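Local atomic coordinates of SusD superfamily protein (PDB entry 3MCX), a protein that is of unknown function but, as a SusD-family member linked to the outer membrane, probably binds glycans or other nutrients at the cell surface for uptake. Residues Val359-Ala364 against Lys412-Glu417; Gly379-Ile384 against Gln394-Glu399. All coordinates share one frame; numbering follows the deposited sequence.

Overall arrangement
The chain enters this region on helix 356-370, which carries Val359-Ala364, the first side of interaction 1. It then turns back into helix 374-385, which carries Gly379-Ile384. The loop after this helix brings Gln394-Glu399 against it, and interaction 2 closes that short excursion. Helix 403-414 follows, and the chain returns at Lys412-Glu417 to close the longer loop of interaction 1. Interaction 2 is therefore nested inside interaction 1, and their centres lie about 14 Å apart. The two also meet directly, with Leu361 CD2 3.7 Å from Leu381 CD1. Together they join three successive helices and fix the connecting loop on the middle one.

Interaction 1: residues Val359-Ala364 against Lys412-Glu417; sequences VYLNAA and KELVGE
Glu413 OE2 is held by a salt bridge from Arg355 and a hydrogen bond with Tyr244 OH, while the carbon chain that carries it lies against Leu361. OE1 forms salt bridges with Arg309 and Arg388. Across the contact the interaction is apolar, and it packs two helices of the helical SusD-family region, which belongs to the TPR clan. Leu361 points toward Glu413 and Leu414, and its CD1 methyl sits 4.0 Å from Glu413 CB and equally close to CG. The two side chains cross at about a right angle. Glu413 has CG anti to the backbone N (chi1 -174°), and a bend at chi2 (56°) then leads the carboxylate away from the leucine. Only the methylenes of Glu413 are thus offered to Leu361. The same methyl meets Leu414, with Leu361 CD1 to Leu414 CD1 at 4.3 Å. The backbones stay well apart, at 9.3 Å between Leu361 CA and Glu413 CA. A type II beta turn runs from Leu414 to Glu417, with Glu417 N bonded to Leu414 O at 3.0 Å. Gly416 suits this turn, since a CB there would jam against Val415 O. Arg355 also pairs with Glu417, so one guanidinium bridges the carboxylate just before the turn and that of its last residue. The buried charge of Glu413 is probably compensated by its arginines, leaving its aliphatic part as a greasy surface for Leu361.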
loop_
_atom_site.group_PDB
_atom_site.type_symbol
_atom_site.label_atom_id
_atom_site.label_comp_id
_atom_site.label_asym_id
_atom_site.label_seq_id
_atom_site.Cartn_x
_atom_site.Cartn_y
_atom_site.Cartn_z
ATOM N N VAL A 359 1.790 -9.734 7.098
ATOM C CA VAL A 359 1.972 -9.738 8.550
ATOM C C VAL A 359 3.058 -10.754 8.937
ATOM O O VAL A 359 3.926 -10.460 9.750
ATOM C CB VAL A 359 0.641 -10.012 9.303
ATOM C CG1 VAL A 359 0.888 -10.119 10.794
ATOM C CG2 VAL A 359 -0.394 -8.920 9.003
ATOM N N TYR A 360 3.017 -11.952 8.356
ATOM C CA TYR A 360 4.065 -12.949 8.594
ATOM C C TYR A 360 5.438 -12.424 8.142
ATOM O O TYR A 360 6.428 -12.628 8.840
ATOM C CB TYR A 360 3.734 -14.278 7.885
ATOM C CG TYR A 360 2.810 -15.215 8.629
ATOM C CD1 TYR A 360 1.454 -14.935 8.799
ATOM C CD2 TYR A 360 3.307 -16.383 9.178
ATOM C CE1 TYR A 360 0.636 -15.809 9.491
ATOM C CE2 TYR A 360 2.500 -17.272 9.861
ATOM C CZ TYR A 360 1.162 -16.970 10.040
ATOM O OH TYR A 360 0.386 -17.886 10.760
ATOM N N LEU A 361 5.489 -11.783 6.986
ATOM C CA LEU A 361 6.741 -11.235 6.447
ATOM C C LEU A 361 7.277 -10.083 7.313
ATOM O O LEU A 361 8.476 -9.998 7.561
ATOM C CB LEU A 361 6.575 -10.859 4.962
ATOM C CG LEU A 361 6.416 -12.076 4.040
ATOM C CD1 LEU A 361 5.748 -11.651 2.727
ATOM C CD2 LEU A 361 7.776 -12.848 3.863
ATOM N N ASN A 362 6.371 -9.252 7.805
ATOM C CA ASN A 362 6.719 -8.171 8.749
ATOM C C ASN A 362 7.316 -8.746 10.005
ATOM O O ASN A 362 8.319 -8.247 10.505
ATOM C CB ASN A 362 5.480 -7.333 9.119
ATOM C CG ASN A 362 5.002 -6.430 7.996
ATOM O OD1 ASN A 362 5.647 -6.297 6.959
ATOM N ND2 ASN A 362 3.817 -5.787 8.205
ATOM N N ALA A 363 6.708 -9.804 10.545
ATOM C CA ALA A 363 7.296 -10.475 11.710
ATOM C C ALA A 363 8.688 -11.047 11.414
ATOM O O ALA A 363 9.596 -10.940 12.238
ATOM C CB ALA A 363 6.340 -11.588 12.250
ATOM N N ALA A 364 8.839 -11.706 10.271
ATOM C CA ALA A 364 10.119 -12.297 9.936
ATOM C C ALA A 364 11.219 -11.229 9.859
ATOM O O ALA A 364 12.291 -11.423 10.441
ATOM C CB ALA A 364 10.036 -13.067 8.634
ATOM N N LYS A 412 8.350 -11.258 -4.234
ATOM C CA LYS A 412 7.563 -12.293 -4.911
ATOM C C LYS A 412 6.093 -12.271 -4.410
ATOM O O LYS A 412 5.162 -12.370 -5.189
ATOM C CB LYS A 412 8.144 -13.676 -4.675
ATOM C CG LYS A 412 9.509 -13.918 -5.321
ATOM C CD LYS A 412 10.081 -15.266 -4.934
ATOM C CE LYS A 412 11.527 -15.422 -5.359
ATOM N NZ LYS A 412 12.017 -16.828 -5.171
ATOM N N GLU A 413 5.895 -12.146 -3.106
ATOM C CA GLU A 413 4.594 -12.294 -2.493
ATOM C C GLU A 413 3.720 -11.069 -2.665
ATOM O O GLU A 413 2.519 -11.196 -2.852
ATOM C CB GLU A 413 4.737 -12.610 -0.989
ATOM C CG GLU A 413 3.403 -12.936 -0.304
ATOM C CD GLU A 413 2.673 -14.099 -0.981
ATOM O OE1 GLU A 413 3.353 -15.083 -1.333
ATOM O OE2 GLU A 413 1.422 -14.043 -1.153
ATOM N N LEU A 414 4.312 -9.885 -2.577
ATOM C CA LEU A 414 3.548 -8.640 -2.439
ATOM C C LEU A 414 3.584 -7.755 -3.679
ATOM O O LEU A 414 3.121 -6.624 -3.657
ATOM C CB LEU A 414 4.059 -7.857 -1.222
ATOM C CG LEU A 414 3.940 -8.614 0.119
ATOM C CD1 LEU A 414 4.570 -7.832 1.264
ATOM C CD2 LEU A 414 2.470 -8.918 0.425
ATOM N N VAL A 415 4.099 -8.304 -4.778
ATOM C CA VAL A 415 4.103 -7.569 -6.046
ATOM C C VAL A 415 2.689 -7.067 -6.363
ATOM O O VAL A 415 1.728 -7.802 -6.273
ATOM C CB VAL A 415 4.649 -8.446 -7.210
ATOM C CG1 VAL A 415 3.755 -9.685 -7.488
ATOM C CG2 VAL A 415 4.835 -7.588 -8.473
ATOM N N GLY A 416 2.557 -5.797 -6.689
ATOM C CA GLY A 416 1.241 -5.251 -7.040
ATOM C C GLY A 416 0.424 -4.743 -5.864
ATOM O O GLY A 416 -0.636 -4.170 -6.059
ATOM N N GLU A 417 0.934 -4.884 -4.648
ATOM C CA GLU A 417 0.180 -4.559 -3.443
ATOM C C GLU A 417 0.690 -3.318 -2.689
ATOM O O GLU A 417 0.243 -3.025 -1.561
ATOM C CB GLU A 417 0.049 -5.811 -2.557
ATOM C CG GLU A 417 -0.764 -6.904 -3.250
ATOM C CD GLU A 417 -0.831 -8.192 -2.454
ATOM O OE1 GLU A 417 -1.654 -8.286 -1.528
ATOM O OE2 GLU A 417 -0.021 -9.074 -2.746
#

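Interaction 2: residues Gly379-Ile384 against Gln394-Glu399. With ZN (zinc ion), chain E.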
loop_
_atom_site.group_PDB
_atom_site.type_symbol
_atom_site.label_atom_id
_atom_site.label_comp_id
_atom_site.label_asym_id
_atom_site.label_seq_id
_atom_site.Cartn_x
_atom_site.Cartn_y
_atom_site.Cartn_z
ATOM N N GLY A 379 10.715 -19.150 11.247
ATOM C CA GLY A 379 9.524 -19.981 11.050
ATOM C C GLY A 379 8.463 -19.251 10.269
ATOM O O GLY A 379 7.801 -19.835 9.416
ATOM N N TYR A 380 8.289 -17.958 10.550
ATOM C CA TYR A 380 7.258 -17.199 9.845
ATOM C C TYR A 380 7.599 -17.007 8.372
ATOM O O TYR A 380 6.713 -17.041 7.500
ATOM C CB TYR A 380 6.996 -15.842 10.513
ATOM C CG TYR A 380 6.448 -15.940 11.921
ATOM C CD1 TYR A 380 5.497 -16.908 12.270
ATOM C CD2 TYR A 380 6.868 -15.052 12.915
ATOM C CE1 TYR A 380 4.992 -16.982 13.566
ATOM C CE2 TYR A 380 6.357 -15.118 14.197
ATOM C CZ TYR A 380 5.422 -16.073 14.520
ATOM O OH TYR A 380 4.912 -16.139 15.811
ATOM N N LEU A 381 8.873 -16.787 8.076
ATOM C CA LEU A 381 9.307 -16.749 6.678
ATOM C C LEU A 381 9.007 -18.084 6.006
ATOM O O LEU A 381 8.489 -18.124 4.896
ATOM C CB LEU A 381 10.800 -16.430 6.544
ATOM C CG LEU A 381 11.255 -16.323 5.078
ATOM C CD1 LEU A 381 10.502 -15.241 4.287
ATOM C CD2 LEU A 381 12.805 -16.174 4.996
ATOM N N ASN A 382 9.319 -19.171 6.683
ATOM C CA ASN A 382 9.093 -20.512 6.137
ATOM C C ASN A 382 7.600 -20.845 5.987
ATOM O O ASN A 382 7.230 -21.600 5.094
ATOM C CB ASN A 382 9.843 -21.572 6.932
ATOM C CG ASN A 382 11.329 -21.578 6.607
ATOM O OD1 ASN A 382 11.736 -21.139 5.513
ATOM N ND2 ASN A 382 12.152 -22.032 7.558
ATOM N N ASP A 383 6.747 -20.231 6.813
ATOM C CA ASP A 383 5.286 -20.364 6.640
ATOM C C ASP A 383 4.832 -19.841 5.286
ATOM O O ASP A 383 3.897 -20.358 4.716
ATOM C CB ASP A 383 4.533 -19.626 7.747
ATOM C CG ASP A 383 4.424 -20.440 9.018
ATOM O OD1 ASP A 383 4.144 -21.649 8.921
ATOM O OD2 ASP A 383 4.627 -19.870 10.130
ATOM N N ILE A 384 5.495 -18.832 4.778
ATOM C CA ILE A 384 5.190 -18.315 3.451
ATOM C C ILE A 384 5.845 -19.207 2.413
ATOM O O ILE A 384 5.161 -19.764 1.561
ATOM C CB ILE A 384 5.613 -16.854 3.299
ATOM C CG1 ILE A 384 4.932 -15.969 4.360
ATOM C CG2 ILE A 384 5.304 -16.385 1.877
ATOM C CD1 ILE A 384 3.407 -16.006 4.407
ATOM N N GLN A 394 14.109 -24.494 -0.556
ATOM C CA GLN A 394 13.888 -23.037 -0.520
ATOM C C GLN A 394 13.677 -22.526 0.880
ATOM O O GLN A 394 13.896 -21.342 1.138
ATOM C CB GLN A 394 12.700 -22.608 -1.392
ATOM C CG GLN A 394 12.902 -22.925 -2.863
ATOM C CD GLN A 394 13.981 -22.075 -3.513
ATOM O OE1 GLN A 394 14.173 -20.922 -3.128
ATOM N NE2 GLN A 394 14.714 -22.667 -4.476
ATOM N N GLN A 395 13.215 -23.384 1.788
ATOM C CA GLN A 395 13.044 -22.984 3.176
ATOM C C GLN A 395 14.393 -22.692 3.812
ATOM O O GLN A 395 15.399 -23.296 3.470
ATOM C CB GLN A 395 12.282 -24.045 3.963
ATOM C CG GLN A 395 10.832 -24.129 3.494
ATOM C CD GLN A 395 10.043 -25.177 4.200
ATOM O OE1 GLN A 395 9.927 -25.156 5.438
ATOM N NE2 GLN A 395 9.471 -26.115 3.434
ATOM N N VAL A 396 14.386 -21.732 4.737
ATOM C CA VAL A 396 15.621 -21.278 5.370
ATOM C C VAL A 396 15.912 -21.974 6.696
ATOM O O VAL A 396 15.003 -22.394 7.425
ATOM C CB VAL A 396 15.595 -19.750 5.610
ATOM C CG1 VAL A 396 15.439 -19.009 4.287
ATOM C CG2 VAL A 396 14.454 -19.377 6.570
ATOM N N SER A 397 17.204 -22.118 6.957
ATOM C CA SER A 397 17.751 -22.445 8.267
ATOM C C SER A 397 18.273 -21.147 8.872
ATOM O O SER A 397 18.279 -20.125 8.210
ATOM C CB SER A 397 18.937 -23.396 8.123
ATOM O OG SER A 397 19.936 -22.745 7.333
ATOM N N THR A 398 18.778 -21.199 10.107
ATOM C CA THR A 398 19.352 -19.992 10.719
ATOM C C THR A 398 20.470 -19.408 9.853
ATOM O O THR A 398 20.538 -18.186 9.688
ATOM C CB THR A 398 19.842 -20.246 12.168
ATOM O OG1 THR A 398 18.720 -20.691 12.948
ATOM C CG2 THR A 398 20.371 -18.930 12.798
ATOM N N GLU A 399 21.281 -20.271 9.240
ATOM C CA GLU A 399 22.376 -19.811 8.374
ATOM C C GLU A 399 21.910 -19.115 7.088
ATOM O O GLU A 399 22.581 -18.194 6.603
ATOM C CB GLU A 399 23.350 -20.954 8.041
ATOM C CG GLU A 399 22.735 -22.193 7.404
HETATM ZN ZN ZN E . 3.502 -22.806 10.465
#
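Asn382 projects from its helix toward the backbone of Gln395 and Val396. Its CG lies anti to the carbonyl carbon and beside the backbone N (chi1 -76°), which brings the amide out to Val396. Asn382 CB lies 3.9 Å from Gln395 OE1. The next atom, Asn382 CG, lies over Gln395 CB at 3.7 Å and about as near to Val396 N. Asn382 OD1 accepts Val396 N at 2.8 Å, with the donor in the carbonyl plane and on a lone pair, and also touches Gln395 CA and CB. Asn382 ND2 donates to Val396 O at 2.9 Å, and that oxygen lies almost in the amide plane. Both bonds are fairly straight, at 161° and 165°. The pairing resembles that of a strand neighbour, and it fastens the loop between successive helices 374-385 and 403-414 of the SusD-family region onto the first. An alanine here would remove both bonds and is likely to leave Val396 N and O without their partners and this loop freer to shift. One residue earlier, Leu381 CD2 meets both methyls of Val396, CG1 and CG2, at 3.9 Å. Asp383 points away from the loop, and its OD1 binds a zinc ion at 2.0 Å.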